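Local coordinates for putative phosphomannomutase (Thermus thermophilus, PDB 1TUO), which probably interconverts sugar phosphates as a magnesium-dependent member of the phosphohexose mutase family, by moving a phosphate group from one position of the sugar to another, at residues 266-278 / 328-341. Numbering follows the deposited sequence.
Sequences NPHQVLTTLALYR and FIGGEESGGVGYPE
R278 reaches from the helix to F328, I329, Y339 and E341. CB rests at the edge of the F328 ring, while CD lies 4.0 Å from I329 CD1. A bend at chi3 then turns the guanidinium group toward the F328 carbonyl. There two nitrogens grip one acceptor side-on, with R278 NE 2.9 Å from F328 O. R278 NH2 lies 2.7 Å from the same F328 O, which sits nearly in the guanidinium plane. CZ has Y339 CD1 3.7 Å above that plane, but the two planes are 66° apart, so the ring presents an edge to the guanidinium face rather than stacking on it. NH2 also makes a salt bridge to E341 OE2, with carboxylate and guanidinium nearly coplanar; the separation is shorter than normal, which leaves its exact geometry doubtful. NH1 adds a weak bond to the same oxygen. The paired, nearly in-plane bonds from NE and NH2 to F328 O are enough to set the rotation of the group.

Helix 267-278 packs on the strand 329-331 and strand 337-339 hairpin of the alpha/beta/alpha domain III, running at 174° to the first and 20° to the second. The hairpin is evidenced by paired G330 and G338 backbone bonds and by a type I turn from E332 to G335.

Between helix and hairpin, L271 CD1 lies 3.9 Å from I329 CD1 and also touches G331 CA, where the absence of a side chain admits the leucine. L274 CD1 approaches Y339 OH, which is hydrogen-bonded to T351 in helix 348-362. At the helix start, whose first turn is closed by the N266 and Q269 capping box, P267 CB sits 3.4 Å from E333 O, against the turn.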
ATOM      1  N   ASN A 266      12.940   1.795  -6.026  1.00 20.68           N
ATOM      2  CA  ASN A 266      12.289   1.471  -4.756  1.00 19.83           C
ATOM      3  C   ASN A 266      11.321   2.482  -4.137  1.00 20.79           C
ATOM      4  O   ASN A 266      11.223   3.624  -4.579  1.00 19.37           O
ATOM      5  CB  ASN A 266      13.350   1.058  -3.719  1.00 21.13           C
ATOM      6  CG  ASN A 266      14.146   2.229  -3.184  1.00 20.44           C
ATOM      7  OD1 ASN A 266      13.614   3.321  -2.996  1.00 20.72           O
ATOM      8  ND2 ASN A 266      15.426   1.997  -2.907  1.00 22.20           N
ATOM      9  N   PRO A 267      10.577   2.055  -3.100  1.00 20.03           N
ATOM     10  CA  PRO A 267       9.604   2.905  -2.408  1.00 20.61           C
ATOM     11  C   PRO A 267      10.117   4.249  -1.914  1.00 19.98           C
ATOM     12  O   PRO A 267       9.373   5.229  -1.912  1.00 18.82           O
ATOM     13  CB  PRO A 267       9.134   2.017  -1.266  1.00 21.06           C
ATOM     14  CG  PRO A 267       9.141   0.660  -1.911  1.00 22.16           C
ATOM     15  CD  PRO A 267      10.475   0.662  -2.620  1.00 21.38           C
ATOM     16  N   HIS A 268      11.371   4.289  -1.479  1.00 19.55           N
ATOM     17  CA  HIS A 268      11.973   5.522  -0.977  1.00 19.99           C
ATOM     18  C   HIS A 268      12.141   6.487  -2.140  1.00 18.57           C
ATOM     19  O   HIS A 268      11.923   7.692  -2.002  1.00 20.74           O
ATOM     20  CB  HIS A 268      13.334   5.218  -0.351  1.00 20.43           C
ATOM     21  CG  HIS A 268      13.282   4.161   0.709  1.00 22.68           C
ATOM     22  ND1 HIS A 268      12.820   4.406   1.984  1.00 22.09           N
ATOM     23  CD2 HIS A 268      13.589   2.842   0.666  1.00 22.44           C
ATOM     24  CE1 HIS A 268      12.844   3.283   2.682  1.00 25.10           C
ATOM     25  NE2 HIS A 268      13.305   2.319   1.905  1.00 25.09           N
ATOM     26  N   GLN A 269      12.530   5.943  -3.288  1.00 19.45           N
ATOM     27  CA  GLN A 269      12.712   6.752  -4.480  1.00 18.33           C
ATOM     28  C   GLN A 269      11.353   7.236  -4.969  1.00 19.00           C
ATOM     29  O   GLN A 269      11.195   8.397  -5.336  1.00 19.44           O
ATOM     30  CB  GLN A 269      13.418   5.940  -5.562  1.00 18.99           C
ATOM     31  CG  GLN A 269      14.874   5.614  -5.203  1.00 19.84           C
ATOM     32  CD  GLN A 269      15.527   4.669  -6.194  1.00 19.64           C
ATOM     33  OE1 GLN A 269      15.237   3.474  -6.208  1.00 21.51           O
ATOM     34  NE2 GLN A 269      16.412   5.200  -7.029  1.00 21.72           N
ATOM     35  N   VAL A 270      10.363   6.353  -4.958  1.00 17.90           N
ATOM     36  CA  VAL A 270       9.032   6.751  -5.399  1.00 17.45           C
ATOM     37  C   VAL A 270       8.458   7.825  -4.491  1.00 16.56           C
ATOM     38  O   VAL A 270       7.966   8.852  -4.962  1.00 16.77           O
ATOM     39  CB  VAL A 270       8.061   5.559  -5.407  1.00 18.07           C
ATOM     40  CG1 VAL A 270       6.611   6.055  -5.510  1.00 19.56           C
ATOM     41  CG2 VAL A 270       8.387   4.648  -6.565  1.00 20.07           C
ATOM     42  N   LEU A 271       8.521   7.585  -3.185  1.00 17.31           N
ATOM     43  CA  LEU A 271       7.969   8.529  -2.222  1.00 17.68           C
ATOM     44  C   LEU A 271       8.602   9.913  -2.301  1.00 18.16           C
ATOM     45  O   LEU A 271       7.894  10.920  -2.347  1.00 17.87           O
ATOM     46  CB  LEU A 271       8.114   7.985  -0.799  1.00 18.00           C
ATOM     47  CG  LEU A 271       7.580   8.896   0.305  1.00 19.02           C
ATOM     48  CD1 LEU A 271       6.081   9.144   0.121  1.00 19.12           C
ATOM     49  CD2 LEU A 271       7.858   8.240   1.656  1.00 21.27           C
ATOM     50  N   THR A 272       9.930   9.971  -2.316  1.00 17.41           N
ATOM     51  CA  THR A 272      10.602  11.266  -2.379  1.00 18.30           C
ATOM     52  C   THR A 272      10.404  11.966  -3.721  1.00 18.66           C
ATOM     53  O   THR A 272      10.261  13.191  -3.770  1.00 19.58           O
ATOM     54  CB  THR A 272      12.118  11.134  -2.082  1.00 18.30           C
ATOM     55  OG1 THR A 272      12.722  10.220  -3.004  1.00 18.11           O
ATOM     56  CG2 THR A 272      12.324  10.635  -0.665  1.00 19.61           C
ATOM     57  N   THR A 273      10.395  11.197  -4.806  1.00 18.37           N
ATOM     58  CA  THR A 273      10.196  11.773  -6.133  1.00 19.66           C
ATOM     59  C   THR A 273       8.802  12.402  -6.198  1.00 20.33           C
ATOM     60  O   THR A 273       8.640  13.511  -6.699  1.00 20.04           O
ATOM     61  CB  THR A 273      10.320  10.700  -7.244  1.00 20.68           C
ATOM     62  OG1 THR A 273      11.669  10.203  -7.284  1.00 21.69           O
ATOM     63  CG2 THR A 273       9.972  11.293  -8.604  1.00 21.66           C
ATOM     64  N   LEU A 274       7.801  11.699  -5.673  1.00 19.85           N
ATOM     65  CA  LEU A 274       6.438  12.224  -5.687  1.00 19.63           C
ATOM     66  C   LEU A 274       6.269  13.360  -4.684  1.00 20.01           C
ATOM     67  O   LEU A 274       5.484  14.280  -4.904  1.00 20.18           O
ATOM     68  CB  LEU A 274       5.421  11.105  -5.408  1.00 18.71           C
ATOM     69  CG  LEU A 274       5.234  10.111  -6.563  1.00 17.46           C
ATOM     70  CD1 LEU A 274       4.139   9.108  -6.202  1.00 20.34           C
ATOM     71  CD2 LEU A 274       4.863  10.855  -7.853  1.00 20.74           C
ATOM     72  N   ALA A 275       7.009  13.315  -3.580  1.00 19.41           N
ATOM     73  CA  ALA A 275       6.905  14.390  -2.601  1.00 18.73           C
ATOM     74  C   ALA A 275       7.429  15.668  -3.250  1.00 19.59           C
ATOM     75  O   ALA A 275       6.836  16.736  -3.110  1.00 19.59           O
ATOM     76  CB  ALA A 275       7.721  14.068  -1.349  1.00 19.58           C
ATOM     77  N   LEU A 276       8.536  15.547  -3.974  1.00 18.81           N
ATOM     78  CA  LEU A 276       9.135  16.701  -4.636  1.00 20.11           C
ATOM     79  C   LEU A 276       8.199  17.256  -5.699  1.00 20.36           C
ATOM     80  O   LEU A 276       7.976  18.459  -5.770  1.00 21.84           O
ATOM     81  CB  LEU A 276      10.461  16.315  -5.294  1.00 20.28           C
ATOM     82  CG  LEU A 276      11.169  17.423  -6.082  1.00 20.48           C
ATOM     83  CD1 LEU A 276      11.508  18.578  -5.151  1.00 19.76           C
ATOM     84  CD2 LEU A 276      12.441  16.865  -6.706  1.00 21.25           C
ATOM     85  N   TYR A 277       7.663  16.369  -6.525  1.00 21.40           N
ATOM     86  CA  TYR A 277       6.750  16.769  -7.587  1.00 21.65           C
ATOM     87  C   TYR A 277       5.518  17.488  -7.041  1.00 22.52           C
ATOM     88  O   TYR A 277       5.156  18.562  -7.524  1.00 22.57           O
ATOM     89  CB  TYR A 277       6.319  15.542  -8.395  1.00 22.74           C
ATOM     90  CG  TYR A 277       5.314  15.864  -9.481  1.00 24.21           C
ATOM     91  CD1 TYR A 277       4.012  15.368  -9.423  1.00 24.51           C
ATOM     92  CD2 TYR A 277       5.660  16.688 -10.548  1.00 23.53           C
ATOM     93  CE1 TYR A 277       3.078  15.691 -10.407  1.00 25.44           C
ATOM     94  CE2 TYR A 277       4.733  17.017 -11.536  1.00 24.35           C
ATOM     95  CZ  TYR A 277       3.447  16.518 -11.458  1.00 25.87           C
ATOM     96  OH  TYR A 277       2.522  16.860 -12.423  1.00 28.98           O
ATOM     97  N   ARG A 278       4.883  16.908  -6.028  1.00 22.50           N
ATOM     98  CA  ARG A 278       3.688  17.516  -5.454  1.00 22.18           C
ATOM     99  C   ARG A 278       4.009  18.846  -4.782  1.00 23.77           C
ATOM    100  O   ARG A 278       3.229  19.796  -4.869  1.00 23.51           O
ATOM    101  CB  ARG A 278       3.023  16.551  -4.463  1.00 23.61           C
ATOM    102  CG  ARG A 278       2.289  15.403  -5.149  1.00 24.12           C
ATOM    103  CD  ARG A 278       1.934  14.271  -4.180  1.00 27.05           C
ATOM    104  NE  ARG A 278       0.877  14.600  -3.219  1.00 28.16           N
ATOM    105  CZ  ARG A 278      -0.417  14.723  -3.518  1.00 28.03           C
ATOM    106  NH1 ARG A 278      -0.841  14.556  -4.763  1.00 27.49           N
ATOM    107  NH2 ARG A 278      -1.299  14.987  -2.559  1.00 26.68           N
ATOM    108  N   PHE A 328       0.188  16.581   2.825  1.00 22.30           N
ATOM    109  CA  PHE A 328       0.067  16.526   1.367  1.00 22.42           C
ATOM    110  C   PHE A 328       0.528  15.185   0.799  1.00 22.21           C
ATOM    111  O   PHE A 328       0.367  14.913  -0.386  1.00 22.35           O
ATOM    112  CB  PHE A 328       0.797  17.698   0.677  1.00 22.67           C
ATOM    113  CG  PHE A 328       2.300  17.601   0.683  1.00 23.21           C
ATOM    114  CD1 PHE A 328       3.037  18.008   1.789  1.00 23.80           C
ATOM    115  CD2 PHE A 328       2.981  17.138  -0.441  1.00 24.37           C
ATOM    116  CE1 PHE A 328       4.439  17.960   1.775  1.00 23.03           C
ATOM    117  CE2 PHE A 328       4.370  17.083  -0.467  1.00 22.64           C
ATOM    118  CZ  PHE A 328       5.103  17.496   0.639  1.00 23.10           C
ATOM    119  N   ILE A 329       1.087  14.340   1.656  1.00 20.92           N
ATOM    120  CA  ILE A 329       1.524  13.014   1.224  1.00 19.86           C
ATOM    121  C   ILE A 329       1.905  12.182   2.443  1.00 19.87           C
ATOM    122  O   ILE A 329       2.318  12.722   3.466  1.00 20.35           O
ATOM    123  CB  ILE A 329       2.728  13.106   0.250  1.00 19.00           C
ATOM    124  CG1 ILE A 329       2.890  11.782  -0.504  1.00 18.75           C
ATOM    125  CG2 ILE A 329       4.003  13.437   1.016  1.00 18.72           C
ATOM    126  CD1 ILE A 329       3.919  11.848  -1.636  1.00 18.81           C
ATOM    127  N   GLY A 330       1.740  10.867   2.342  1.00 19.38           N
ATOM    128  CA  GLY A 330       2.093   9.991   3.450  1.00 20.40           C
ATOM    129  C   GLY A 330       2.632   8.697   2.877  1.00 20.05           C
ATOM    130  O   GLY A 330       2.052   8.149   1.945  1.00 20.33           O
ATOM    131  N   GLY A 331       3.731   8.188   3.416  1.00 19.95           N
ATOM    132  CA  GLY A 331       4.250   6.964   2.836  1.00 20.55           C
ATOM    133  C   GLY A 331       4.969   6.017   3.764  1.00 22.39           C
ATOM    134  O   GLY A 331       5.392   6.378   4.865  1.00 20.19           O
ATOM    135  N   GLU A 332       5.098   4.783   3.291  1.00 22.38           N
ATOM    136  CA  GLU A 332       5.776   3.730   4.026  1.00 24.69           C
ATOM    137  C   GLU A 332       6.938   3.202   3.194  1.00 25.43           C
ATOM    138  O   GLU A 332       7.022   3.451   1.993  1.00 27.12           O
ATOM    139  CB  GLU A 332       4.803   2.596   4.319  1.00 24.48           C
ATOM    140  CG  GLU A 332       3.634   2.991   5.188  1.00 27.97           C
ATOM    141  CD  GLU A 332       2.673   1.847   5.382  1.00 30.35           C
ATOM    142  OE1 GLU A 332       2.019   1.790   6.441  1.00 32.09           O
ATOM    143  OE2 GLU A 332       2.571   1.007   4.464  1.00 32.52           O
ATOM    144  N   GLU A 333       7.828   2.463   3.839  1.00 26.21           N
ATOM    145  CA  GLU A 333       8.987   1.900   3.161  1.00 28.04           C
ATOM    146  C   GLU A 333       8.615   0.693   2.301  1.00 27.71           C
ATOM    147  O   GLU A 333       9.464   0.139   1.603  1.00 27.34           O
ATOM    148  CB  GLU A 333      10.036   1.500   4.199  1.00 30.18           C
ATOM    149  CG  GLU A 333       9.437   1.109   5.534  1.00 35.25           C
ATOM    150  CD  GLU A 333       8.436  -0.023   5.419  1.00 36.17           C
ATOM    151  OE1 GLU A 333       7.351   0.077   6.032  1.00 34.74           O
ATOM    152  OE2 GLU A 333       8.740  -1.012   4.718  1.00 40.40           O
ATOM    153  N   SER A 334       7.342   0.310   2.342  1.00 29.00           N
ATOM    154  CA  SER A 334       6.856  -0.847   1.589  1.00 30.09           C
ATOM    155  C   SER A 334       6.169  -0.562   0.259  1.00 29.59           C
ATOM    156  O   SER A 334       5.671  -1.485  -0.390  1.00 29.98           O
ATOM    157  CB  SER A 334       5.912  -1.670   2.465  1.00 31.70           C
ATOM    158  OG  SER A 334       6.623  -2.267   3.532  1.00 38.63           O
ATOM    159  N   GLY A 335       6.130   0.703  -0.147  1.00 26.46           N
ATOM    160  CA  GLY A 335       5.511   1.035  -1.416  1.00 25.72           C
ATOM    161  C   GLY A 335       4.115   1.613  -1.300  1.00 23.99           C
ATOM    162  O   GLY A 335       3.520   2.016  -2.301  1.00 26.87           O
ATOM    163  N   GLY A 336       3.580   1.636  -0.085  1.00 24.71           N
ATOM    164  CA  GLY A 336       2.251   2.187   0.113  1.00 21.75           C
ATOM    165  C   GLY A 336       2.356   3.695   0.247  1.00 21.72           C
ATOM    166  O   GLY A 336       3.153   4.197   1.038  1.00 20.96           O
ATOM    167  N   VAL A 337       1.558   4.416  -0.531  1.00 21.08           N
ATOM    168  CA  VAL A 337       1.558   5.875  -0.490  1.00 19.55           C
ATOM    169  C   VAL A 337       0.114   6.358  -0.452  1.00 20.01           C
ATOM    170  O   VAL A 337      -0.736   5.846  -1.182  1.00 21.18           O
ATOM    171  CB  VAL A 337       2.226   6.490  -1.734  1.00 19.21           C
ATOM    172  CG1 VAL A 337       2.369   8.006  -1.546  1.00 20.96           C
ATOM    173  CG2 VAL A 337       3.587   5.838  -1.983  1.00 20.46           C
ATOM    174  N   GLY A 338      -0.151   7.345   0.398  1.00 20.95           N
ATOM    175  CA  GLY A 338      -1.488   7.896   0.513  1.00 21.58           C
ATOM    176  C   GLY A 338      -1.502   9.372   0.155  1.00 22.52           C
ATOM    177  O   GLY A 338      -0.516  10.083   0.352  1.00 21.64           O
ATOM    178  N   TYR A 339      -2.634   9.827  -0.367  1.00 22.82           N
ATOM    179  CA  TYR A 339      -2.814  11.212  -0.787  1.00 23.32           C
ATOM    180  C   TYR A 339      -4.059  11.727  -0.069  1.00 25.09           C
ATOM    181  O   TYR A 339      -5.187  11.387  -0.430  1.00 24.26           O
ATOM    182  CB  TYR A 339      -2.978  11.235  -2.307  1.00 23.70           C
ATOM    183  CG  TYR A 339      -1.865  10.465  -2.987  1.00 23.19           C
ATOM    184  CD1 TYR A 339      -0.598  11.032  -3.169  1.00 22.75           C
ATOM    185  CD2 TYR A 339      -2.049   9.135  -3.362  1.00 20.96           C
ATOM    186  CE1 TYR A 339       0.457  10.284  -3.705  1.00 22.94           C
ATOM    187  CE2 TYR A 339      -1.008   8.384  -3.890  1.00 21.31           C
ATOM    188  CZ  TYR A 339       0.241   8.959  -4.060  1.00 21.44           C
ATOM    189  OH  TYR A 339       1.268   8.195  -4.573  1.00 20.96           O
ATOM    190  N   PRO A 340      -3.859  12.556   0.966  1.00 26.10           N
ATOM    191  CA  PRO A 340      -4.916  13.148   1.794  1.00 27.77           C
ATOM    192  C   PRO A 340      -6.172  13.687   1.108  1.00 27.64           C
ATOM    193  O   PRO A 340      -7.287  13.399   1.547  1.00 28.40           O
ATOM    194  CB  PRO A 340      -4.170  14.218   2.605  1.00 28.71           C
ATOM    195  CG  PRO A 340      -2.954  14.520   1.775  1.00 29.72           C
ATOM    196  CD  PRO A 340      -2.553  13.168   1.273  1.00 28.40           C
ATOM    197  N   GLU A 341      -6.009  14.458   0.038  1.00 27.43           N
ATOM    198  CA  GLU A 341      -7.169  15.015  -0.649  1.00 27.95           C
ATOM    199  C   GLU A 341      -7.984  13.965  -1.404  1.00 26.66           C
ATOM    200  O   GLU A 341      -9.065  14.259  -1.914  1.00 25.85           O
ATOM    201  CB  GLU A 341      -6.734  16.145  -1.594  1.00 31.69           C
ATOM    202  CG  GLU A 341      -5.308  16.033  -2.117  1.00 38.26           C
ATOM    203  CD  GLU A 341      -4.774  14.998  -3.081  1.00 40.88           C
ATOM    204  OE1 GLU A 341      -5.718  14.805  -3.834  1.00 44.63           O
ATOM    205  OE2 GLU A 341      -3.646  14.554  -3.290  1.00 43.64           O
TER